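Aminoacyl-histidine dipeptidase (Vibrio alginolyticus, PDB 3MRU) is a zinc-dependent homodimeric M20C-family metallopeptidase that probably hydrolyses dipeptides, among them Xaa-His dipeptides such as carnosine. Local coordinates at residues L250-G255 with E265-V270; A231-G236 with A326-C331; Q209-G214 with V303-E308; F194-D199 with Q321-A326; T348-G353 with V364-R369. All blocks are in the same frame, centred on the assembly; numbering follows the deposited sequence.

Contact 1: L250-G255 with E265-V270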
# COMPACT_ATOMS: atom_id res chain seq x y z
N LEU A 250 -12.25 -33.61 8.80
CA LEU A 250 -12.30 -32.17 8.79
C LEU A 250 -13.68 -31.62 8.48
O LEU A 250 -14.30 -31.97 7.47
CB LEU A 250 -11.32 -31.68 7.73
CG LEU A 250 -11.18 -30.23 7.30
CD1 LEU A 250 -10.44 -29.45 8.35
CD2 LEU A 250 -10.41 -30.23 6.01
N VAL A 251 -14.17 -30.76 9.36
CA VAL A 251 -15.44 -30.09 9.08
C VAL A 251 -15.33 -28.61 8.67
O VAL A 251 -15.93 -28.17 7.70
CB VAL A 251 -16.52 -30.32 10.24
CG1 VAL A 251 -15.87 -30.71 11.57
CG2 VAL A 251 -17.45 -29.13 10.41
N GLU A 252 -14.51 -27.87 9.41
CA GLU A 252 -14.46 -26.42 9.31
C GLU A 252 -13.00 -25.90 9.35
O GLU A 252 -12.17 -26.43 10.09
CB GLU A 252 -15.29 -25.82 10.47
CG GLU A 252 -15.34 -24.30 10.55
CD GLU A 252 -16.32 -23.70 9.58
OE1 GLU A 252 -16.93 -22.66 9.93
OE2 GLU A 252 -16.48 -24.25 8.47
N PHE A 253 -12.72 -24.87 8.55
CA PHE A 253 -11.41 -24.21 8.50
C PHE A 253 -11.65 -22.72 8.20
O PHE A 253 -12.03 -22.33 7.09
CB PHE A 253 -10.53 -24.86 7.40
CG PHE A 253 -9.02 -24.68 7.60
CD1 PHE A 253 -8.15 -25.72 7.27
CD2 PHE A 253 -8.48 -23.50 8.09
CE1 PHE A 253 -6.77 -25.58 7.43
CE2 PHE A 253 -7.10 -23.36 8.26
CZ PHE A 253 -6.25 -24.40 7.93
N ARG A 254 -11.45 -21.88 9.20
CA ARG A 254 -11.66 -20.46 9.05
C ARG A 254 -10.45 -19.75 9.61
O ARG A 254 -10.05 -20.00 10.76
CB ARG A 254 -12.92 -20.05 9.83
CG ARG A 254 -13.34 -18.57 9.75
CD ARG A 254 -14.03 -18.24 8.42
NE ARG A 254 -14.47 -19.46 7.72
CZ ARG A 254 -15.64 -20.07 7.91
NH1 ARG A 254 -15.92 -21.18 7.23
NH2 ARG A 254 -16.54 -19.59 8.77
N GLY A 255 -9.84 -18.87 8.83
CA GLY A 255 -8.69 -18.15 9.33
C GLY A 255 -8.54 -16.79 8.72
O GLY A 255 -9.00 -16.56 7.60
N GLU A 265 -5.47 -15.04 13.72
CA GLU A 265 -6.29 -16.03 14.36
C GLU A 265 -6.79 -16.95 13.30
O GLU A 265 -7.15 -16.50 12.23
CB GLU A 265 -7.45 -15.35 15.08
CG GLU A 265 -8.55 -16.29 15.58
CD GLU A 265 -9.55 -15.58 16.50
OE1 GLU A 265 -10.28 -16.28 17.26
OE2 GLU A 265 -9.59 -14.33 16.46
N ALA A 266 -6.81 -18.24 13.56
CA ALA A 266 -7.34 -19.19 12.61
C ALA A 266 -7.79 -20.39 13.39
O ALA A 266 -7.31 -20.62 14.49
CB ALA A 266 -6.29 -19.60 11.63
N PHE A 267 -8.70 -21.16 12.83
CA PHE A 267 -9.14 -22.34 13.53
C PHE A 267 -9.71 -23.40 12.61
O PHE A 267 -10.20 -23.11 11.53
CB PHE A 267 -10.17 -21.97 14.60
CG PHE A 267 -11.54 -21.68 14.07
CD1 PHE A 267 -12.39 -22.71 13.65
CD2 PHE A 267 -12.02 -20.37 14.04
CE1 PHE A 267 -13.66 -22.45 13.18
CE2 PHE A 267 -13.31 -20.10 13.58
CZ PHE A 267 -14.13 -21.14 13.15
N VAL A 268 -9.66 -24.63 13.09
CA VAL A 268 -10.24 -25.73 12.40
C VAL A 268 -11.11 -26.40 13.45
O VAL A 268 -10.74 -26.46 14.62
CB VAL A 268 -9.15 -26.70 11.87
CG1 VAL A 268 -8.58 -27.54 13.00
CG2 VAL A 268 -9.71 -27.64 10.86
N THR A 269 -12.30 -26.85 13.04
CA THR A 269 -13.04 -27.80 13.86
C THR A 269 -12.95 -29.13 13.13
O THR A 269 -13.03 -29.18 11.90
CB THR A 269 -14.51 -27.40 14.18
OG1 THR A 269 -15.37 -27.79 13.11
CG2 THR A 269 -14.66 -25.89 14.43
N VAL A 270 -12.74 -30.20 13.88
CA VAL A 270 -12.57 -31.51 13.29
C VAL A 270 -13.36 -32.55 14.08
O VAL A 270 -13.68 -32.35 15.27
CB VAL A 270 -11.05 -31.97 13.22
CG1 VAL A 270 -10.16 -30.93 12.51
CG2 VAL A 270 -10.49 -32.32 14.62
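V251 and E252 both donate their backbone N-H to T269 O, which marks a classic beta bulge in an antiparallel strand pair. The two bonds, V251 N to T269 O and E252 N to T269 O, are each 3.2 Å long. Both donors come to the oxygen from the same face of its carbonyl plane, tilted 21° from it. Past the bulge the ladder is regular. R254 and F267 form a hydrogen-bonded pair, with R254 N to F267 O at 2.9 Å and F267 N to R254 O at 2.7 Å. F253 faces V268 in the next, non-hydrogen-bonded pair.

E252, R254, F267 and T269 share one side of the sheet. F267 CG lies between its own N and carbonyl carbon (chi1 77°), which sets the ring beside R254 CB. R254 bends back toward E252, and R254 NH1 makes a salt bridge to E252 OE1 at 3.2 Å. L250, F253, A266 and V268 lie on the buried side, under helices 231-242 and 318-330. Strand 205-213 flanks 266-273, and strand 346-358 flanks 249-255. On the E252 side, R254 CB makes a CH-pi contact over one face of F267, 4.0 Å from the ring centroid.

Contact 2: A231-G236 with A326-C331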
# COMPACT_ATOMS: atom_id res chain seq x y z
N ALA A 231 -1.24 -17.70 10.95
CA ALA A 231 -2.20 -18.59 11.62
C ALA A 231 -2.73 -19.73 10.71
O ALA A 231 -2.79 -20.89 11.14
CB ALA A 231 -3.36 -17.76 12.17
N ASN A 232 -3.08 -19.38 9.47
CA ASN A 232 -3.61 -20.32 8.48
C ASN A 232 -2.67 -21.45 8.28
O ASN A 232 -3.07 -22.60 8.29
CB ASN A 232 -3.80 -19.64 7.13
CG ASN A 232 -5.08 -18.83 7.06
OD1 ASN A 232 -6.11 -19.25 7.59
ND2 ASN A 232 -5.03 -17.68 6.39
N LYS A 233 -1.41 -21.10 8.11
CA LYS A 233 -0.40 -22.07 7.72
C LYS A 233 0.00 -22.97 8.88
O LYS A 233 0.23 -24.16 8.71
CB LYS A 233 0.80 -21.39 7.05
CG LYS A 233 0.45 -20.81 5.71
CD LYS A 233 1.42 -21.26 4.64
CE LYS A 233 1.38 -22.77 4.36
NZ LYS A 233 2.46 -23.19 3.40
N LEU A 234 0.06 -22.40 10.07
CA LEU A 234 0.43 -23.18 11.22
C LEU A 234 -0.58 -24.32 11.49
O LEU A 234 -0.20 -25.47 11.71
CB LEU A 234 0.64 -22.27 12.42
CG LEU A 234 1.75 -21.24 12.15
CD1 LEU A 234 1.91 -20.22 13.27
CD2 LEU A 234 3.11 -21.90 11.84
N ILE A 235 -1.86 -24.00 11.41
CA ILE A 235 -2.89 -25.02 11.56
C ILE A 235 -2.91 -26.01 10.40
O ILE A 235 -3.42 -27.11 10.53
CB ILE A 235 -4.27 -24.41 11.75
CG1 ILE A 235 -4.23 -23.37 12.87
CG2 ILE A 235 -5.30 -25.50 12.07
CD1 ILE A 235 -3.84 -23.87 14.29
N GLY A 236 -2.39 -25.61 9.25
CA GLY A 236 -2.34 -26.51 8.13
C GLY A 236 -1.20 -27.47 8.37
O GLY A 236 -1.33 -28.67 8.15
N ALA A 326 -2.82 -30.94 1.51
CA ALA A 326 -1.55 -30.92 0.77
C ALA A 326 -1.33 -29.56 0.12
O ALA A 326 -0.23 -28.99 0.16
CB ALA A 326 -1.52 -32.02 -0.26
N ALA A 327 -2.41 -29.02 -0.46
CA ALA A 327 -2.37 -27.76 -1.16
C ALA A 327 -1.96 -26.70 -0.16
O ALA A 327 -0.90 -26.10 -0.30
CB ALA A 327 -3.72 -27.44 -1.78
N LEU A 328 -2.77 -26.51 0.87
CA LEU A 328 -2.46 -25.51 1.88
C LEU A 328 -1.00 -25.63 2.35
O LEU A 328 -0.29 -24.64 2.44
CB LEU A 328 -3.43 -25.62 3.04
CG LEU A 328 -3.21 -24.63 4.18
CD1 LEU A 328 -3.03 -23.19 3.63
CD2 LEU A 328 -4.33 -24.72 5.23
N ASN A 329 -0.56 -26.86 2.63
CA ASN A 329 0.80 -27.08 3.10
C ASN A 329 1.91 -26.81 2.08
O ASN A 329 2.94 -26.19 2.41
CB ASN A 329 0.93 -28.51 3.58
CG ASN A 329 1.99 -28.65 4.64
OD1 ASN A 329 2.97 -29.34 4.42
ND2 ASN A 329 1.80 -27.99 5.78
N ALA A 330 1.72 -27.30 0.86
CA ALA A 330 2.71 -27.15 -0.19
C ALA A 330 2.88 -25.67 -0.48
O ALA A 330 3.97 -25.14 -0.53
CB ALA A 330 2.30 -27.89 -1.44
N CYS A 331 1.74 -25.02 -0.65
CA CYS A 331 1.66 -23.62 -1.05
C CYS A 331 2.69 -22.69 -0.37
O CYS A 331 2.80 -22.66 0.85
CB CYS A 331 0.21 -23.19 -0.81
SG CYS A 331 -0.15 -21.49 -1.09
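K233 reaches from helix 231-242 to the C-terminal end of helix 318-330 and meets L328, N329 and C331 there. Its CB points along neither the direct line to the other helix nor away from it. CG sits anti to the carbonyl carbon (chi1 -69°), and bends at chi2 and chi3 swing the rest of the chain across. CE comes to 3.2 Å from L328 O. At the tip, NZ donates to C331 O at 2.6 Å, nearly in line with that carbonyl. NZ also bonds N329 O at 3.2 Å, but from above the carbonyl plane, 53° out of it. Two backbone oxygens at the helix end therefore hold the ammonium, and its positive charge would suit the negative end of the helix dipole.

Beside the lysine, L328 points at the first helix. Its CD2 packs 3.9 Å from G236 CA, and equally near N232 O. The absence of a side chain at G236 lets the leucine come this close. N232 ND2 bonds V352 O of strand 346-358. The axes of the short segments come within 9.2 Å and cross at -121°. The arrangement is a helix-helix packing in which a lysine ammonium bonds backbone carbonyls at the C-terminal end of the second helix.

Contact 3: Q209-G214 with V303-E308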
# COMPACT_ATOMS: atom_id res chain seq x y z
N GLN A 209 -12.68 -28.34 18.38
CA GLN A 209 -12.33 -27.09 17.73
C GLN A 209 -10.94 -26.62 18.19
O GLN A 209 -10.78 -25.89 19.19
CB GLN A 209 -13.38 -26.01 18.01
CG GLN A 209 -13.06 -24.65 17.41
CD GLN A 209 -14.13 -23.63 17.71
OE1 GLN A 209 -14.26 -23.17 18.85
NE2 GLN A 209 -14.90 -23.27 16.70
N LEU A 210 -9.94 -27.07 17.44
CA LEU A 210 -8.58 -26.65 17.64
C LEU A 210 -8.41 -25.23 17.09
O LEU A 210 -8.66 -24.97 15.92
CB LEU A 210 -7.64 -27.61 16.92
CG LEU A 210 -8.13 -29.06 16.79
CD1 LEU A 210 -7.16 -29.88 15.93
CD2 LEU A 210 -8.32 -29.72 18.16
N THR A 211 -7.98 -24.32 17.94
CA THR A 211 -7.87 -22.93 17.54
C THR A 211 -6.52 -22.30 17.91
O THR A 211 -5.91 -22.64 18.89
CB THR A 211 -9.08 -22.12 18.07
OG1 THR A 211 -8.68 -20.77 18.35
CG2 THR A 211 -9.68 -22.77 19.33
N LEU A 212 -6.05 -21.38 17.08
CA LEU A 212 -4.76 -20.77 17.33
C LEU A 212 -4.86 -19.26 17.12
O LEU A 212 -5.27 -18.80 16.06
CB LEU A 212 -3.69 -21.42 16.42
CG LEU A 212 -2.36 -20.68 16.13
CD1 LEU A 212 -1.43 -20.69 17.32
CD2 LEU A 212 -1.66 -21.27 14.94
N LYS A 213 -4.50 -18.50 18.15
CA LYS A 213 -4.54 -17.04 18.06
C LYS A 213 -3.52 -16.35 18.96
O LYS A 213 -2.67 -16.99 19.58
CB LYS A 213 -5.94 -16.49 18.38
CG LYS A 213 -6.45 -16.73 19.81
CD LYS A 213 -7.81 -16.07 20.01
CE LYS A 213 -8.14 -15.82 21.49
NZ LYS A 213 -9.63 -15.74 21.68
N GLY A 214 -3.62 -15.01 19.00
CA GLY A 214 -2.71 -14.18 19.76
C GLY A 214 -1.47 -13.87 18.95
O GLY A 214 -0.55 -13.22 19.44
N VAL A 303 -1.25 -18.33 21.78
CA VAL A 303 -2.16 -19.15 22.54
C VAL A 303 -2.96 -20.03 21.61
O VAL A 303 -3.35 -19.61 20.53
CB VAL A 303 -3.10 -18.29 23.39
CG1 VAL A 303 -2.31 -17.56 24.48
CG2 VAL A 303 -3.88 -17.30 22.52
N THR A 304 -3.17 -21.27 22.04
CA THR A 304 -4.06 -22.18 21.34
C THR A 304 -5.18 -22.55 22.29
O THR A 304 -5.08 -22.29 23.48
CB THR A 304 -3.33 -23.46 20.80
OG1 THR A 304 -3.21 -24.46 21.82
CG2 THR A 304 -1.97 -23.11 20.25
N PHE A 305 -6.23 -23.16 21.75
CA PHE A 305 -7.38 -23.62 22.51
C PHE A 305 -7.99 -24.85 21.86
O PHE A 305 -8.01 -24.97 20.63
CB PHE A 305 -8.48 -22.56 22.52
CG PHE A 305 -8.09 -21.29 23.22
CD1 PHE A 305 -7.33 -20.33 22.57
CD2 PHE A 305 -8.49 -21.05 24.52
CE1 PHE A 305 -6.97 -19.16 23.21
CE2 PHE A 305 -8.13 -19.88 25.17
CZ PHE A 305 -7.37 -18.93 24.51
N ASN A 306 -8.48 -25.78 22.67
CA ASN A 306 -9.06 -27.02 22.15
C ASN A 306 -10.34 -27.46 22.85
O ASN A 306 -10.34 -28.38 23.65
CB ASN A 306 -7.99 -28.11 22.28
CG ASN A 306 -8.51 -29.48 21.89
OD1 ASN A 306 -9.66 -29.63 21.49
ND2 ASN A 306 -7.65 -30.49 22.00
N GLU A 307 -11.44 -26.78 22.52
CA GLU A 307 -12.74 -27.08 23.10
C GLU A 307 -13.47 -27.99 22.12
O GLU A 307 -13.01 -28.18 21.00
CB GLU A 307 -13.54 -25.80 23.30
CG GLU A 307 -12.72 -24.59 23.72
CD GLU A 307 -13.49 -23.27 23.57
OE1 GLU A 307 -14.64 -23.17 24.08
OE2 GLU A 307 -12.94 -22.33 22.94
N GLU A 308 -14.61 -28.55 22.52
CA GLU A 308 -15.41 -29.35 21.58
C GLU A 308 -16.86 -28.92 21.53
O GLU A 308 -17.49 -28.73 22.57
CB GLU A 308 -15.31 -30.84 21.91
CG GLU A 308 -15.98 -31.29 23.22
CD GLU A 308 -17.12 -32.28 22.97
OE1 GLU A 308 -17.46 -32.53 21.77
OE2 GLU A 308 -17.66 -32.83 23.97
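T211 and F305 face each other as a hydrogen-bonded pair and satisfy both backbone groups of each residue. T211 N gives to F305 O at 2.8 Å, and F305 N gives to T211 O at 2.9 Å, the latter tilted 27° from the carbonyl plane. K213 and V303 form the same pair of hydrogen bonds, with K213 N to V303 O at 2.9 Å and V303 N to K213 O also at 2.9 Å. At the other end Q209 N donates to E307 O at 2.6 Å. L210 O and L212 O turn the other way and accept from V268 N and A266 N of strand 266-273. Strand 205-213 is thus bonded along both edges.

Side chains follow the same alternation. T211 CG2 lies 3.4 Å from F305 CB, and K213 CE rests 3.9 Å from F305 CE1. K213 stretches out in an extended chain to reach the ring. On the other side of the sheet L210 runs alongside N306, with L210 CD2 3.6 Å from N306 OD1.

Helix 277-295 packs against L210 and T304, while helix 231-242 meets L210 and L212. Strand 205-213 lies between strands 266-273 and 303-308.

Contact 4: F194-D199 with Q321-A326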
# COMPACT_ATOMS: atom_id res chain seq x y z
N PHE A 194 -11.94 -24.71 -3.94
CA PHE A 194 -12.06 -26.17 -3.93
C PHE A 194 -13.52 -26.59 -4.03
O PHE A 194 -14.39 -26.04 -3.32
CB PHE A 194 -11.43 -26.77 -2.66
CG PHE A 194 -9.94 -26.63 -2.61
CD1 PHE A 194 -9.35 -25.45 -2.15
CD2 PHE A 194 -9.13 -27.66 -3.05
CE1 PHE A 194 -8.00 -25.30 -2.13
CE2 PHE A 194 -7.76 -27.52 -3.02
CZ PHE A 194 -7.19 -26.34 -2.58
N ASP A 195 -13.81 -27.55 -4.90
CA ASP A 195 -15.18 -28.01 -5.00
C ASP A 195 -15.39 -29.31 -4.23
O ASP A 195 -15.22 -30.42 -4.78
CB ASP A 195 -15.64 -28.05 -6.45
CG ASP A 195 -16.29 -26.75 -6.89
OD1 ASP A 195 -17.12 -26.19 -6.12
OD2 ASP A 195 -15.96 -26.26 -8.00
N ILE A 196 -15.77 -29.14 -2.96
CA ILE A 196 -15.85 -30.25 -2.02
C ILE A 196 -17.25 -30.78 -1.78
O ILE A 196 -18.24 -30.04 -1.82
CB ILE A 196 -15.19 -29.95 -0.64
CG1 ILE A 196 -15.98 -28.90 0.16
CG2 ILE A 196 -13.75 -29.52 -0.81
CD1 ILE A 196 -15.64 -28.83 1.65
N THR A 197 -17.27 -32.09 -1.52
CA THR A 197 -18.46 -32.84 -1.10
C THR A 197 -18.25 -33.47 0.29
O THR A 197 -17.11 -33.72 0.71
CB THR A 197 -18.82 -33.93 -2.12
OG1 THR A 197 -17.70 -34.82 -2.28
CG2 THR A 197 -19.17 -33.29 -3.46
N ARG A 198 -19.35 -33.73 1.00
CA ARG A 198 -19.27 -34.13 2.38
C ARG A 198 -19.92 -35.46 2.72
O ARG A 198 -21.01 -35.77 2.25
CB ARG A 198 -19.88 -33.06 3.25
CG ARG A 198 -19.00 -31.88 3.38
CD ARG A 198 -19.70 -30.83 4.14
NE ARG A 198 -18.74 -30.12 4.97
CZ ARG A 198 -18.22 -28.94 4.67
NH1 ARG A 198 -17.37 -28.39 5.51
NH2 ARG A 198 -18.57 -28.33 3.54
N ASP A 199 -19.22 -36.24 3.54
CA ASP A 199 -19.72 -37.50 4.08
C ASP A 199 -19.89 -37.36 5.58
O ASP A 199 -19.09 -36.69 6.23
CB ASP A 199 -18.78 -38.64 3.74
CG ASP A 199 -18.69 -38.87 2.24
OD1 ASP A 199 -17.85 -39.70 1.82
OD2 ASP A 199 -19.45 -38.22 1.47
N GLN A 321 -10.40 -33.62 1.64
CA GLN A 321 -9.59 -33.32 2.82
C GLN A 321 -8.12 -33.44 2.46
O GLN A 321 -7.32 -32.55 2.74
CB GLN A 321 -9.92 -34.29 3.95
CG GLN A 321 -9.16 -34.03 5.20
CD GLN A 321 -9.85 -34.59 6.41
OE1 GLN A 321 -9.21 -34.87 7.42
NE2 GLN A 321 -11.18 -34.73 6.34
N GLN A 322 -7.78 -34.54 1.82
CA GLN A 322 -6.41 -34.76 1.45
C GLN A 322 -5.84 -33.65 0.57
O GLN A 322 -4.87 -32.97 0.97
CB GLN A 322 -6.24 -36.16 0.87
CG GLN A 322 -6.60 -37.21 1.93
CD GLN A 322 -6.20 -38.64 1.58
OE1 GLN A 322 -6.11 -39.01 0.40
NE2 GLN A 322 -5.99 -39.46 2.62
N ARG A 323 -6.47 -33.42 -0.59
CA ARG A 323 -5.96 -32.45 -1.58
C ARG A 323 -5.92 -31.00 -1.08
O ARG A 323 -5.00 -30.25 -1.40
CB ARG A 323 -6.69 -32.58 -2.93
CG ARG A 323 -8.10 -32.04 -2.99
CD ARG A 323 -8.92 -32.68 -4.14
NE ARG A 323 -10.27 -32.15 -4.15
CZ ARG A 323 -10.61 -31.02 -4.76
NH1 ARG A 323 -9.70 -30.32 -5.42
NH2 ARG A 323 -11.86 -30.58 -4.70
N PHE A 324 -6.91 -30.61 -0.29
CA PHE A 324 -6.92 -29.28 0.27
C PHE A 324 -5.73 -29.12 1.22
O PHE A 324 -5.00 -28.13 1.16
CB PHE A 324 -8.25 -28.99 0.98
CG PHE A 324 -8.20 -27.79 1.89
CD1 PHE A 324 -7.92 -26.54 1.41
CD2 PHE A 324 -8.40 -27.94 3.26
CE1 PHE A 324 -7.88 -25.45 2.27
CE2 PHE A 324 -8.37 -26.86 4.13
CZ PHE A 324 -8.11 -25.62 3.64
N ILE A 325 -5.55 -30.10 2.10
CA ILE A 325 -4.47 -29.98 3.08
C ILE A 325 -3.07 -30.00 2.43
O ILE A 325 -2.24 -29.13 2.75
CB ILE A 325 -4.58 -31.00 4.22
CG1 ILE A 325 -5.38 -30.39 5.37
CG2 ILE A 325 -3.20 -31.38 4.74
CD1 ILE A 325 -6.88 -30.31 5.14
N ALA A 326 -2.82 -30.94 1.51
CA ALA A 326 -1.55 -30.92 0.77
C ALA A 326 -1.33 -29.56 0.12
O ALA A 326 -0.23 -28.99 0.16
CB ALA A 326 -1.52 -32.02 -0.26
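F194 and F324 form the tight part of this contact, an edge-to-face (T-shaped) aromatic pair. F324 presents its edge to one face of the F194 ring. Their centroids are 5.4 Å apart and the planes stand at 78°. The closest atoms are F194 CE1 and F324 CD1 at 3.8 Å, and CD1 sits over the rim of the ring rather than its centre. F324 CG is anti to its backbone N (chi1 164°), which places its ring across that of F194. Both rings are buried. V364 of strand 361-370 touches the pair, and F324 also meets the F253 ring.

The R323 side is looser and lies nearer the solvent. Its chain is extended from CG to NE and passes F194 in the opposite direction. R323 NH1 comes to the edge of the F194 ring, 3.6 Å from CD2. That carbon in turn lies over one face of the guanidinium, the two planes being 54° apart. R323 NH2 stands 3.4 Å from D195 O, near the guanidinium plane. Other groups fix the arginine more firmly: NH1 bonds A390 O, and NE makes a salt bridge to D320. The D195 carboxylate does not touch the arginine; D195 OD2 is 6.8 Å from R323 NH2. I196 adds a marginal touch, its CG2 lying 4.5 Å from R323 NH2.

The whole is a helix-on-sheet packing. Helix 318-330 lies against the end of the long strand 181-199, with aromatic side chains between them and an arginine along the border.

Contact 5: T348-G353 with V364-R369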
# COMPACT_ATOMS: atom_id res chain seq x y z
N THR A 348 10.05 -10.08 -3.44
CA THR A 348 8.78 -10.75 -3.73
C THR A 348 8.23 -11.42 -2.48
O THR A 348 9.00 -11.89 -1.64
CB THR A 348 8.89 -11.80 -4.88
OG1 THR A 348 9.60 -11.28 -6.00
CG2 THR A 348 7.51 -12.19 -5.35
N SER A 349 6.91 -11.47 -2.35
CA SER A 349 6.29 -12.13 -1.22
C SER A 349 4.84 -12.42 -1.48
O SER A 349 4.26 -11.90 -2.44
CB SER A 349 6.38 -11.27 0.02
OG SER A 349 5.49 -10.18 -0.10
N LEU A 350 4.26 -13.24 -0.62
CA LEU A 350 2.84 -13.52 -0.66
C LEU A 350 2.32 -13.91 0.73
O LEU A 350 3.06 -14.40 1.58
CB LEU A 350 2.51 -14.60 -1.69
CG LEU A 350 2.45 -16.08 -1.34
CD1 LEU A 350 1.54 -16.76 -2.31
CD2 LEU A 350 3.83 -16.63 -1.45
N ASN A 351 1.04 -13.67 0.93
CA ASN A 351 0.43 -13.90 2.21
C ASN A 351 -0.82 -14.70 1.96
O ASN A 351 -1.72 -14.21 1.29
CB ASN A 351 0.10 -12.55 2.85
CG ASN A 351 -0.71 -12.67 4.14
OD1 ASN A 351 -1.22 -11.68 4.64
ND2 ASN A 351 -0.83 -13.88 4.69
N VAL A 352 -0.87 -15.94 2.45
CA VAL A 352 -2.11 -16.70 2.50
C VAL A 352 -2.89 -16.15 3.70
O VAL A 352 -2.74 -16.63 4.84
CB VAL A 352 -1.87 -18.22 2.62
CG1 VAL A 352 -3.15 -18.93 3.02
CG2 VAL A 352 -1.32 -18.77 1.31
N GLY A 353 -3.70 -15.14 3.41
CA GLY A 353 -4.36 -14.32 4.42
C GLY A 353 -5.74 -14.74 4.91
O GLY A 353 -6.08 -14.48 6.07
N VAL A 364 -9.43 -20.29 -0.56
CA VAL A 364 -8.18 -19.85 0.01
C VAL A 364 -7.79 -18.57 -0.70
O VAL A 364 -7.56 -18.58 -1.90
CB VAL A 364 -7.06 -20.93 -0.17
CG1 VAL A 364 -5.78 -20.52 0.55
CG2 VAL A 364 -7.53 -22.32 0.31
N LEU A 365 -7.72 -17.46 0.03
CA LEU A 365 -7.39 -16.16 -0.55
C LEU A 365 -6.04 -15.64 -0.11
O LEU A 365 -5.70 -15.68 1.08
CB LEU A 365 -8.43 -15.12 -0.14
CG LEU A 365 -9.63 -14.78 -1.01
CD1 LEU A 365 -10.43 -16.01 -1.40
CD2 LEU A 365 -10.49 -13.81 -0.22
N CYS A 366 -5.32 -15.08 -1.08
CA CYS A 366 -3.96 -14.63 -0.87
C CYS A 366 -3.55 -13.49 -1.79
O CYS A 366 -4.22 -13.19 -2.78
CB CYS A 366 -2.99 -15.82 -1.00
SG CYS A 366 -2.69 -16.31 -2.71
N LEU A 367 -2.44 -12.85 -1.45
CA LEU A 367 -2.06 -11.63 -2.13
C LEU A 367 -0.55 -11.57 -2.37
O LEU A 367 0.24 -11.48 -1.44
CB LEU A 367 -2.54 -10.41 -1.34
CG LEU A 367 -2.06 -9.01 -1.76
CD1 LEU A 367 -2.55 -8.66 -3.13
CD2 LEU A 367 -2.55 -7.99 -0.77
N ILE A 368 -0.17 -11.64 -3.64
CA ILE A 368 1.24 -11.64 -3.99
C ILE A 368 1.67 -10.20 -4.17
O ILE A 368 0.98 -9.41 -4.83
CB ILE A 368 1.51 -12.43 -5.29
CG1 ILE A 368 0.94 -13.84 -5.17
CG2 ILE A 368 2.98 -12.46 -5.59
CD1 ILE A 368 0.80 -14.59 -6.49
N ARG A 369 2.81 -9.87 -3.57
CA ARG A 369 3.44 -8.57 -3.75
C ARG A 369 4.80 -8.76 -4.37
O ARG A 369 5.44 -9.81 -4.18
CB ARG A 369 3.64 -7.93 -2.42
CG ARG A 369 2.41 -7.53 -1.76
CD ARG A 369 2.78 -7.04 -0.40
NE ARG A 369 1.61 -6.70 0.40
CZ ARG A 369 0.76 -5.73 0.09
NH1 ARG A 369 0.92 -5.04 -1.03
NH2 ARG A 369 -0.28 -5.49 0.87
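S349 O accepts the shortest sound polar bond across this contact, from R369 N at 2.7 Å. The reverse bond, S349 N to R369 O, measures 2.9 Å, and the donor stands 30° from the carbonyl plane. The two residues form a hydrogen-bonded antiparallel pair. Further along, L367 N bonds N351 O at 3.1 Å, while the return bond from N351 N to L367 O is weak. G353 N to L365 O is also weak, so the ladder slackens toward the G353 end.

Side chains alternate between two faces. L350 and I368 lie side by side on one of them, with L350 CB 3.9 Å from I368 CG1. V352 CG1 meets V364 CG1 at the same distance, crossing it at a slant. On the other face S349 OG lies between its own N and carbonyl carbon (chi1 72°), a turn that sets it 3.7 Å from R369 CB. Its hydrogen bond goes to H433 NE2. R369 extends its chain past S349, and NE bonds S220 OG. L367 CD2 lies over one face of the R369 guanidinium, toward its rim, 3.7 Å above the plane.

The two strands are the arms of the beta hairpin 346-358 and 361-370. Helix 373-389 packs on the C366 and I368 face. Strand 334-338 continues the sheet beside 346-358, and strand 181-199 does so beside 361-370.

All five contacts lie on the same side of the chain's centre, away from the zinc site. Contacts 1, 3, 4 and 5 reach one large mixed sheet. Contacts 1 and 3 are about 10 Å apart between centres and meet along strands 266-273 and 205-213. Contacts 2 and 4 share A326 and helix 318-330, which packs on the sheet. Contact 5, the hairpin, touches contact 4 and also contact 2, whose centre is about 13 Å away. Along the chain contact 1 is nested inside contacts 2, 3 and 4. Contact 3 nests inside contact 4, contact 2 crosses both, and contact 5 follows them all. Local hairpin-like pairings and long-range contacts together build one sheet with helices packed on it.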